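Local coordinates for protein VirX1 (PDB 6QGM) that iodinates diverse substrates as a viral halogenase from a marine cyanophage, related in sequence to the tryptophan halogenases and probably dependent on a flavin cofactor, at residues S78-N83 against V270-A275; A249-M254 against C295-F300; E265-V270 against T517-L522. One frame throughout, in Å; residues are numbered along the deposited sequence.

Contact 1 of 3, residues S78-N83 against V270-A275; sequences SIRFTN and VTDCHA
Strands 78-82 and 270-275 run side by side in the same direction, their axes 4.6 Å apart at the closest point and inclined by 23°, with I79, R80, F81 and T82 paired to T271, D272, C273 and H274. R80 sits at the heart of the parallel ladder: its N donates to T271 O (2.9 Å), and its O accepts from C273 N (2.8 Å). T82 repeats the pattern one step on, weakly through its N to C273 O and more soundly through its O from A275 N. Beyond the strand end the N83 side chain takes over, ND2 reaching A275 O at 2.9 Å in a nearly straight bond (172°) lying in its amide plane, while OD1 is held by G89 N.

On the sheet face carrying R80, T82, D272 and H274, the D272 carboxylate extends to the neighbouring strand. Its OD1 accepts from T82 OG1 at 2.8 Å on the syn side, somewhat out of the carboxylate plane, and the R80 methylenes pass beside the same oxygen. A bend at chi3 (-62°) swings the R80 guanidinium off toward V270, whose CG2 lies over one of its faces, 3.7 Å from NH1; NE forms a salt bridge with E93 of strand 91-95. Farther along, N83 CB sits over a face of the H274 ring in a CH-pi contact.

I79, F81 and C273 line the other face. C273 SG touches I79 CG2 (3.7 Å), C273 CB meets F81 CD1 (3.9 Å), and the F81 ring also meets those of F92 and H406.

R80 and D272 are thus neighbours whose charged atoms do not touch: the strand pair holds the carboxylate by a neutral threonine hydroxyl, while the arginine's charge is met by E93 on the adjoining strand.

Contact 2 of 3, residues A249-M254 against C295-F300; sequences ANDKAM and CYSSRF
Y296 O receives two backbone donors from the facing segment, D251 N at 3.1 Å and K252 N at 3.2 Å, which approach from opposite faces of the carbonyl plane. Y296 N returns a bond to K252 O (3.1 Å), completing an antiparallel hydrogen-bonded pair, and A253 opposite C295 makes the next, non-hydrogen-bonded pair.

Side chains reinforce this junction. D251 turns its carboxylate toward the backbone of S298, where OD1 accepts from S298 N at 2.9 Å through its syn lone pair in a bond of 170°; OD2 faces the S298 hydroxyl, although the modelled separation there is too short to be trusted. S297 OG donates to A249 O (2.9 Å), arriving from above the carbonyl plane. With CG of Y296 between its own N and carbonyl carbon (chi1 67°), the ring swings back across strand 252-258. K252 CB then lies over one ring face, 3.5 Å from the centroid, while M254 CE touches Y296 CE1 (3.6 Å), its side chain crossing the tyrosine at about a right angle.

Farther out, helix 303-314 packs on Y296 and M254 through A306, and helix 416-424 meets A249 and S297 through Y417. R299 makes a cation-pi contact with W420 of that same helix. N250 is fixed by E352 at ND2, by Y417 at OD1 and by H330 at its backbone O.

D251 and K252 both facing Y296 form a classic beta bulge, placed where strand 252-258 of the mixed sheet begins and strand 290-296 ends.

Contact 3 of 3, residues E265-V270 against T517-L522; sequences EEMHNV and THYEFL
H518, at the start of helix 518-527, donates from ND1 to M267 O at 2.9 Å, the one hydrogen bond between these segments. It is bent (147°), and the donor stands above the carbonyl plane, 43° out of it. The acceptor belongs to the centre of an inverse gamma turn, in which M267 leaves the short helix 263-266. N269 CA lies over a face of the same imidazole, 4.1 Å from the ring centroid, so the ring is met both at an edge and over a face.

The M267 side chain makes the apolar part of the buried side. CG stands anti to the backbone N (chi1 -168°), carrying the thioether toward the helix; SD rests on L522 CD1 (3.8 Å), and a bend at chi3 turns CE to the edge of the Y519 ring at CD1 (4.1 Å). T74 of strand 74-76 also borders M267, H518 and L522.

The other side is looser. The exposed E265 points away from helix 518-527, and E266 turns to R317 in a salt bridge. T517 and E520, both partly exposed, form a capping box instead of reaching across: T517 OG1 accepts from E520 N at 3.2 Å, and E520 OE1 accepts from T517 N at 2.9 Å.

Since NE2 of H518 is hydrogen-bonded to the backbone N of Y75, the imidazole most likely donates at ND1 and accepts at NE2. That pattern suits a neutral ring protonated on ND1, linking the C-terminal helix to two separate backbone stretches.

How the contacts relate
Contacts 1 and 2 belong to the same seven-stranded mixed sheet: contact 1 joins its two parallel neighbours, and contact 2 lies where strand 252-258 enters the sheet and strand 290-296 leaves it. Their centres are 18 Å apart and their nearest atoms about 7 Å. The segments of contacts 1 and 3 overlap at V270, which touches the partner segment only in the former; their centres are 16 Å apart, and contact 3 brings helix 518-527 against the chain leading into strand 270-275. Contacts 2 and 3 are the most distant pair, with centres 31 Å apart and nearest atoms about 15 Å. In this apo structure none of the three can be tied to a bound flavin or substrate.

Contact 1 of 3, residues S78-N83 against V270-A275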
loop_
_atom_site.group_PDB
_atom_site.type_symbol
_atom_site.label_atom_id
_atom_site.label_comp_id
_atom_site.label_asym_id
_atom_site.label_seq_id
_atom_site.Cartn_x
_atom_site.Cartn_y
_atom_site.Cartn_z
ATOM N N SER B 78 17.418 -19.916 19.799
ATOM C CA SER B 78 16.161 -19.258 20.215
ATOM C C SER B 78 16.452 -18.066 21.132
ATOM O O SER B 78 17.497 -18.072 21.813
ATOM C CB SER B 78 15.252 -20.258 20.899
ATOM O OG SER B 78 13.985 -19.677 21.182
ATOM N N ILE B 79 15.551 -17.079 21.140
ATOM C CA ILE B 79 15.404 -16.091 22.250
ATOM C C ILE B 79 14.305 -16.616 23.172
ATOM O O ILE B 79 13.191 -16.875 22.690
ATOM C CB ILE B 79 15.066 -14.677 21.755
ATOM C CG1 ILE B 79 15.998 -14.219 20.633
ATOM C CG2 ILE B 79 15.092 -13.703 22.918
ATOM C CD1 ILE B 79 15.659 -12.853 20.080
ATOM N N ARG B 80 14.616 -16.747 24.456
ATOM C CA ARG B 80 13.676 -17.220 25.499
ATOM C C ARG B 80 13.179 -16.003 26.286
ATOM O O ARG B 80 14.003 -15.151 26.637
ATOM C CB ARG B 80 14.392 -18.234 26.389
ATOM C CG ARG B 80 13.642 -18.578 27.660
ATOM C CD ARG B 80 14.277 -19.762 28.344
ATOM N NE ARG B 80 14.199 -20.912 27.460
ATOM C CZ ARG B 80 15.019 -21.951 27.481
ATOM N NH1 ARG B 80 15.996 -22.014 28.359
ATOM N NH2 ARG B 80 14.855 -22.936 26.617
ATOM N N PHE B 81 11.874 -15.932 26.545
ATOM C CA PHE B 81 11.220 -14.852 27.329
ATOM C C PHE B 81 10.644 -15.455 28.609
ATOM O O PHE B 81 9.551 -16.057 28.584
ATOM C CB PHE B 81 10.166 -14.140 26.477
ATOM C CG PHE B 81 10.750 -13.455 25.266
ATOM C CD1 PHE B 81 11.419 -12.243 25.386
ATOM C CD2 PHE B 81 10.665 -14.034 24.005
ATOM C CE1 PHE B 81 11.969 -11.624 24.271
ATOM C CE2 PHE B 81 11.208 -13.409 22.891
ATOM C CZ PHE B 81 11.863 -12.208 23.025
ATOM N N THR B 82 11.397 -15.301 29.696
ATOM C CA THR B 82 10.969 -15.620 31.080
ATOM C C THR B 82 10.356 -14.360 31.698
ATOM O O THR B 82 10.929 -13.277 31.521
ATOM C CB THR B 82 12.136 -16.169 31.907
ATOM O OG1 THR B 82 12.711 -17.264 31.173
ATOM C CG2 THR B 82 11.727 -16.594 33.301
ATOM N N ASN B 83 9.194 -14.514 32.334
ATOM C CA ASN B 83 8.558 -13.533 33.261
ATOM C C ASN B 83 7.876 -12.381 32.498
ATOM O O ASN B 83 7.472 -11.438 33.157
ATOM C CB ASN B 83 9.586 -13.005 34.269
ATOM C CG ASN B 83 9.015 -12.797 35.652
ATOM O OD1 ASN B 83 8.249 -13.613 36.135
ATOM N ND2 ASN B 83 9.392 -11.721 36.312
ATOM N N VAL B 270 20.397 -20.738 24.222
ATOM C CA VAL B 270 19.473 -19.572 24.044
ATOM C C VAL B 270 19.978 -18.311 24.767
ATOM O O VAL B 270 20.702 -18.434 25.764
ATOM C CB VAL B 270 18.042 -19.899 24.514
ATOM C CG1 VAL B 270 17.507 -21.177 23.885
ATOM C CG2 VAL B 270 17.937 -19.958 26.030
ATOM N N THR B 271 19.570 -17.141 24.261
ATOM C CA THR B 271 19.571 -15.847 24.987
ATOM C C THR B 271 18.257 -15.754 25.776
ATOM O O THR B 271 17.199 -15.712 25.136
ATOM C CB THR B 271 19.751 -14.649 24.043
ATOM O OG1 THR B 271 20.878 -14.832 23.190
ATOM C CG2 THR B 271 19.964 -13.357 24.786
ATOM N N ASP B 272 18.327 -15.783 27.109
ATOM C CA ASP B 272 17.152 -15.599 28.005
ATOM C C ASP B 272 16.981 -14.107 28.280
ATOM O O ASP B 272 17.981 -13.415 28.544
ATOM C CB ASP B 272 17.258 -16.363 29.327
ATOM C CG ASP B 272 16.012 -16.280 30.198
ATOM O OD1 ASP B 272 14.903 -16.331 29.648
ATOM O OD2 ASP B 272 16.164 -16.181 31.428
ATOM N N CYS B 273 15.733 -13.649 28.213
ATOM C CA CYS B 273 15.295 -12.274 28.536
ATOM C C CYS B 273 14.283 -12.371 29.669
ATOM O O CYS B 273 13.184 -12.875 29.447
ATOM C CB CYS B 273 14.713 -11.615 27.294
ATOM S SG CYS B 273 15.841 -11.689 25.876
ATOM N N HIS B 274 14.694 -11.950 30.854
ATOM C CA HIS B 274 13.911 -12.038 32.109
ATOM C C HIS B 274 13.312 -10.664 32.418
ATOM O O HIS B 274 14.085 -9.761 32.764
ATOM C CB HIS B 274 14.802 -12.518 33.248
ATOM C CG HIS B 274 14.028 -12.817 34.476
ATOM N ND1 HIS B 274 13.787 -14.090 34.878
ATOM C CD2 HIS B 274 13.421 -12.010 35.369
ATOM C CE1 HIS B 274 13.088 -14.076 35.998
ATOM N NE2 HIS B 274 12.835 -12.814 36.304
ATOM N N ALA B 275 11.992 -10.504 32.303
ATOM C CA ALA B 275 11.306 -9.226 32.594
ATOM C C ALA B 275 11.376 -8.960 34.099
ATOM O O ALA B 275 11.054 -9.883 34.882
ATOM C CB ALA B 275 9.892 -9.264 32.107
#

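Contact 2 of 3, residues A249-M254 against C295-F300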
loop_
_atom_site.group_PDB
_atom_site.type_symbol
_atom_site.label_atom_id
_atom_site.label_comp_id
_atom_site.label_asym_id
_atom_site.label_seq_id
_atom_site.Cartn_x
_atom_site.Cartn_y
_atom_site.Cartn_z
ATOM N N ALA B 249 10.670 2.739 26.866
ATOM C CA ALA B 249 10.934 3.545 28.080
ATOM C C ALA B 249 12.387 3.386 28.544
ATOM O O ALA B 249 12.831 4.219 29.333
ATOM C CB ALA B 249 9.960 3.146 29.157
ATOM N N ASN B 250 13.095 2.358 28.086
ATOM C CA ASN B 250 14.422 1.968 28.635
ATOM C C ASN B 250 15.495 2.906 28.075
ATOM O O ASN B 250 15.645 2.982 26.869
ATOM C CB ASN B 250 14.691 0.473 28.404
ATOM C CG ASN B 250 13.710 -0.401 29.154
ATOM O OD1 ASN B 250 13.113 0.049 30.123
ATOM N ND2 ASN B 250 13.545 -1.645 28.724
ATOM N N ASP B 251 16.192 3.620 28.951
ATOM C CA ASP B 251 17.192 4.661 28.587
ATOM C C ASP B 251 18.519 4.406 29.310
ATOM O O ASP B 251 19.470 5.170 29.065
ATOM C CB ASP B 251 16.636 6.042 28.920
ATOM C CG ASP B 251 16.249 6.189 30.380
ATOM O OD1 ASP B 251 16.007 5.144 31.030
ATOM O OD2 ASP B 251 16.171 7.338 30.848
ATOM N N LYS B 252 18.586 3.371 30.154
ATOM C CA LYS B 252 19.794 2.999 30.938
ATOM C C LYS B 252 20.064 1.503 30.781
ATOM O O LYS B 252 19.092 0.736 30.561
ATOM C CB LYS B 252 19.567 3.300 32.417
ATOM C CG LYS B 252 19.167 4.728 32.743
ATOM C CD LYS B 252 20.130 5.751 32.187
ATOM C CE LYS B 252 19.804 7.168 32.607
ATOM N NZ LYS B 252 21.030 7.931 32.947
ATOM N N ALA B 253 21.322 1.095 30.930
ATOM C CA ALA B 253 21.723 -0.327 31.073
ATOM C C ALA B 253 22.864 -0.423 32.083
ATOM O O ALA B 253 23.689 0.490 32.146
ATOM C CB ALA B 253 22.114 -0.924 29.740
ATOM N N MET B 254 22.871 -1.473 32.887
ATOM C CA MET B 254 24.066 -1.937 33.629
ATOM C C MET B 254 24.352 -3.367 33.147
ATOM O O MET B 254 23.408 -4.049 32.707
ATOM C CB MET B 254 23.846 -1.874 35.149
ATOM C CG MET B 254 22.593 -2.576 35.620
ATOM S SD MET B 254 22.242 -2.316 37.343
ATOM C CE MET B 254 21.736 -0.600 37.333
ATOM N N CYS B 295 18.428 -3.821 31.362
ATOM C CA CYS B 295 17.881 -2.645 30.631
ATOM C C CYS B 295 16.695 -2.108 31.425
ATOM O O CYS B 295 15.755 -2.896 31.629
ATOM C CB CYS B 295 17.378 -3.005 29.243
ATOM S SG CYS B 295 18.725 -3.264 28.075
ATOM N N TYR B 296 16.732 -0.842 31.843
ATOM C CA TYR B 296 15.704 -0.247 32.728
ATOM C C TYR B 296 15.418 1.198 32.325
ATOM O O TYR B 296 16.126 1.744 31.468
ATOM C CB TYR B 296 16.128 -0.340 34.192
ATOM C CG TYR B 296 17.322 0.489 34.595
ATOM C CD1 TYR B 296 18.612 0.066 34.323
ATOM C CD2 TYR B 296 17.169 1.669 35.307
ATOM C CE1 TYR B 296 19.714 0.807 34.716
ATOM C CE2 TYR B 296 18.258 2.424 35.707
ATOM C CZ TYR B 296 19.538 1.990 35.408
ATOM O OH TYR B 296 20.637 2.697 35.785
ATOM N N SER B 297 14.383 1.767 32.940
ATOM C CA SER B 297 13.858 3.118 32.665
ATOM C C SER B 297 14.078 3.999 33.890
ATOM O O SER B 297 13.449 3.719 34.929
ATOM C CB SER B 297 12.408 3.050 32.304
ATOM O OG SER B 297 11.875 4.336 32.107
ATOM N N SER B 298 14.922 5.028 33.752
ATOM C CA SER B 298 15.245 6.012 34.812
ATOM C C SER B 298 13.976 6.764 35.215
ATOM O O SER B 298 13.915 7.259 36.357
ATOM C CB SER B 298 16.313 6.954 34.357
ATOM O OG SER B 298 15.842 7.730 33.265
ATOM N N ARG B 299 13.001 6.822 34.308
ATOM C CA ARG B 299 11.645 7.383 34.535
ATOM C C ARG B 299 10.941 6.704 35.712
ATOM O O ARG B 299 10.086 7.368 36.344
ATOM C CB ARG B 299 10.725 7.100 33.344
ATOM C CG ARG B 299 10.776 8.081 32.174
ATOM C CD ARG B 299 9.415 8.402 31.576
ATOM N NE ARG B 299 9.161 7.728 30.308
ATOM C CZ ARG B 299 8.011 7.162 29.958
ATOM N NH1 ARG B 299 7.934 6.555 28.781
ATOM N NH2 ARG B 299 6.963 7.145 30.776
ATOM N N PHE B 300 11.230 5.423 35.967
ATOM C CA PHE B 300 10.451 4.597 36.923
ATOM C C PHE B 300 11.314 4.095 38.087
ATOM O O PHE B 300 10.707 3.563 39.035
ATOM C CB PHE B 300 9.785 3.442 36.175
ATOM C CG PHE B 300 8.745 3.876 35.178
ATOM C CD1 PHE B 300 7.470 4.237 35.580
ATOM C CD2 PHE B 300 9.047 3.916 33.824
ATOM C CE1 PHE B 300 6.527 4.637 34.648
ATOM C CE2 PHE B 300 8.090 4.290 32.891
ATOM C CZ PHE B 300 6.845 4.687 33.311
#

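Contact 3 of 3, residues E265-V270 against T517-L522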
loop_
_atom_site.group_PDB
_atom_site.type_symbol
_atom_site.label_atom_id
_atom_site.label_comp_id
_atom_site.label_asym_id
_atom_site.label_seq_id
_atom_site.Cartn_x
_atom_site.Cartn_y
_atom_site.Cartn_z
ATOM N N GLU B 265 25.443 -27.678 32.467
ATOM C CA GLU B 265 23.977 -27.475 32.638
ATOM C C GLU B 265 23.551 -26.059 32.213
ATOM O O GLU B 265 22.445 -25.913 31.668
ATOM C CB GLU B 265 23.544 -27.696 34.092
ATOM C CG GLU B 265 23.398 -29.149 34.501
ATOM C CD GLU B 265 22.545 -29.369 35.761
ATOM O OE1 GLU B 265 21.626 -28.553 36.025
ATOM O OE2 GLU B 265 22.741 -30.385 36.470
ATOM N N GLU B 266 24.395 -25.055 32.453
ATOM C CA GLU B 266 24.025 -23.610 32.420
ATOM C C GLU B 266 24.258 -22.993 31.041
ATOM O O GLU B 266 23.567 -22.013 30.731
ATOM C CB GLU B 266 24.861 -22.818 33.421
ATOM C CG GLU B 266 24.421 -22.944 34.860
ATOM C CD GLU B 266 25.016 -21.829 35.706
ATOM O OE1 GLU B 266 24.517 -20.665 35.590
ATOM O OE2 GLU B 266 26.001 -22.108 36.432
ATOM N N MET B 267 25.225 -23.498 30.276
ATOM C CA MET B 267 25.635 -22.923 28.969
ATOM C C MET B 267 24.541 -23.196 27.940
ATOM O O MET B 267 24.687 -24.118 27.116
ATOM C CB MET B 267 26.964 -23.510 28.493
ATOM C CG MET B 267 27.545 -22.762 27.334
ATOM S SD MET B 267 29.020 -23.580 26.721
ATOM C CE MET B 267 29.983 -23.671 28.233
ATOM N N HIS B 268 23.480 -22.391 27.985
ATOM C CA HIS B 268 22.241 -22.616 27.207
ATOM C C HIS B 268 22.429 -22.216 25.743
ATOM O O HIS B 268 23.084 -21.199 25.445
ATOM C CB HIS B 268 21.048 -21.935 27.883
ATOM C CG HIS B 268 20.650 -22.633 29.141
ATOM N ND1 HIS B 268 19.952 -22.017 30.135
ATOM C CD2 HIS B 268 20.885 -23.889 29.577
ATOM C CE1 HIS B 268 19.759 -22.859 31.125
ATOM N NE2 HIS B 268 20.319 -24.011 30.805
ATOM N N ASN B 269 21.925 -23.113 24.899
ATOM C CA ASN B 269 21.398 -22.944 23.523
ATOM C C ASN B 269 20.656 -21.617 23.237
ATOM O O ASN B 269 20.225 -21.468 22.083
ATOM C CB ASN B 269 20.382 -24.067 23.327
ATOM C CG ASN B 269 20.569 -24.810 22.035
ATOM O OD1 ASN B 269 21.380 -24.413 21.202
ATOM N ND2 ASN B 269 19.831 -25.895 21.883
ATOM N N VAL B 270 20.397 -20.738 24.222
ATOM C CA VAL B 270 19.473 -19.572 24.044
ATOM C C VAL B 270 19.978 -18.311 24.767
ATOM O O VAL B 270 20.702 -18.434 25.764
ATOM C CB VAL B 270 18.042 -19.899 24.514
ATOM C CG1 VAL B 270 17.507 -21.177 23.885
ATOM C CG2 VAL B 270 17.937 -19.958 26.030
ATOM N N THR B 517 24.196 -32.549 23.993
ATOM C CA THR B 517 23.899 -31.250 24.652
ATOM C C THR B 517 24.730 -30.167 23.976
ATOM O O THR B 517 25.780 -30.510 23.418
ATOM C CB THR B 517 24.211 -31.272 26.151
ATOM O OG1 THR B 517 25.624 -31.424 26.290
ATOM C CG2 THR B 517 23.504 -32.384 26.890
ATOM N N HIS B 518 24.280 -28.916 24.046
ATOM C CA HIS B 518 24.988 -27.706 23.542
ATOM C C HIS B 518 26.484 -27.787 23.891
ATOM O O HIS B 518 27.312 -27.607 22.979
ATOM C CB HIS B 518 24.330 -26.430 24.107
ATOM C CG HIS B 518 24.886 -25.174 23.550
ATOM N ND1 HIS B 518 24.858 -23.988 24.241
ATOM C CD2 HIS B 518 25.486 -24.919 22.366
ATOM C CE1 HIS B 518 25.417 -23.050 23.508
ATOM N NE2 HIS B 518 25.816 -23.595 22.357
ATOM N N TYR B 519 26.810 -28.066 25.156
ATOM C CA TYR B 519 28.195 -28.090 25.676
ATOM C C TYR B 519 28.963 -29.222 24.983
ATOM O O TYR B 519 30.071 -28.987 24.462
ATOM C CB TYR B 519 28.202 -28.216 27.208
ATOM C CG TYR B 519 29.547 -28.643 27.723
ATOM C CD1 TYR B 519 30.586 -27.743 27.833
ATOM C CD2 TYR B 519 29.794 -29.971 28.026
ATOM C CE1 TYR B 519 31.849 -28.157 28.222
ATOM C CE2 TYR B 519 31.050 -30.403 28.409
ATOM C CZ TYR B 519 32.082 -29.488 28.518
ATOM O OH TYR B 519 33.325 -29.872 28.935
ATOM N N GLU B 520 28.385 -30.425 24.985
ATOM C CA GLU B 520 28.972 -31.625 24.330
ATOM C C GLU B 520 29.243 -31.302 22.857
ATOM O O GLU B 520 30.359 -31.583 22.402
ATOM C CB GLU B 520 28.052 -32.836 24.471
ATOM C CG GLU B 520 27.992 -33.411 25.875
ATOM C CD GLU B 520 26.944 -34.499 26.063
ATOM O OE1 GLU B 520 25.934 -34.485 25.323
ATOM O OE2 GLU B 520 27.207 -35.445 26.884
ATOM N N PHE B 521 28.275 -30.717 22.138
ATOM C CA PHE B 521 28.407 -30.399 20.691
ATOM C C PHE B 521 29.601 -29.465 20.504
ATOM O O PHE B 521 30.453 -29.762 19.653
ATOM C CB PHE B 521 27.135 -29.777 20.107
ATOM C CG PHE B 521 27.141 -29.636 18.598
ATOM C CD1 PHE B 521 27.784 -28.577 17.969
ATOM C CD2 PHE B 521 26.520 -30.585 17.807
ATOM C CE1 PHE B 521 27.785 -28.464 16.589
ATOM C CE2 PHE B 521 26.521 -30.466 16.428
ATOM C CZ PHE B 521 27.151 -29.410 15.823
ATOM N N LEU B 522 29.662 -28.379 21.282
ATOM C CA LEU B 522 30.739 -27.359 21.192
ATOM C C LEU B 522 32.084 -28.049 21.448
ATOM O O LEU B 522 33.032 -27.819 20.667
ATOM C CB LEU B 522 30.470 -26.235 22.200
ATOM C CG LEU B 522 29.404 -25.205 21.810
ATOM C CD1 LEU B 522 29.030 -24.311 22.993
ATOM C CD2 LEU B 522 29.871 -24.356 20.638
#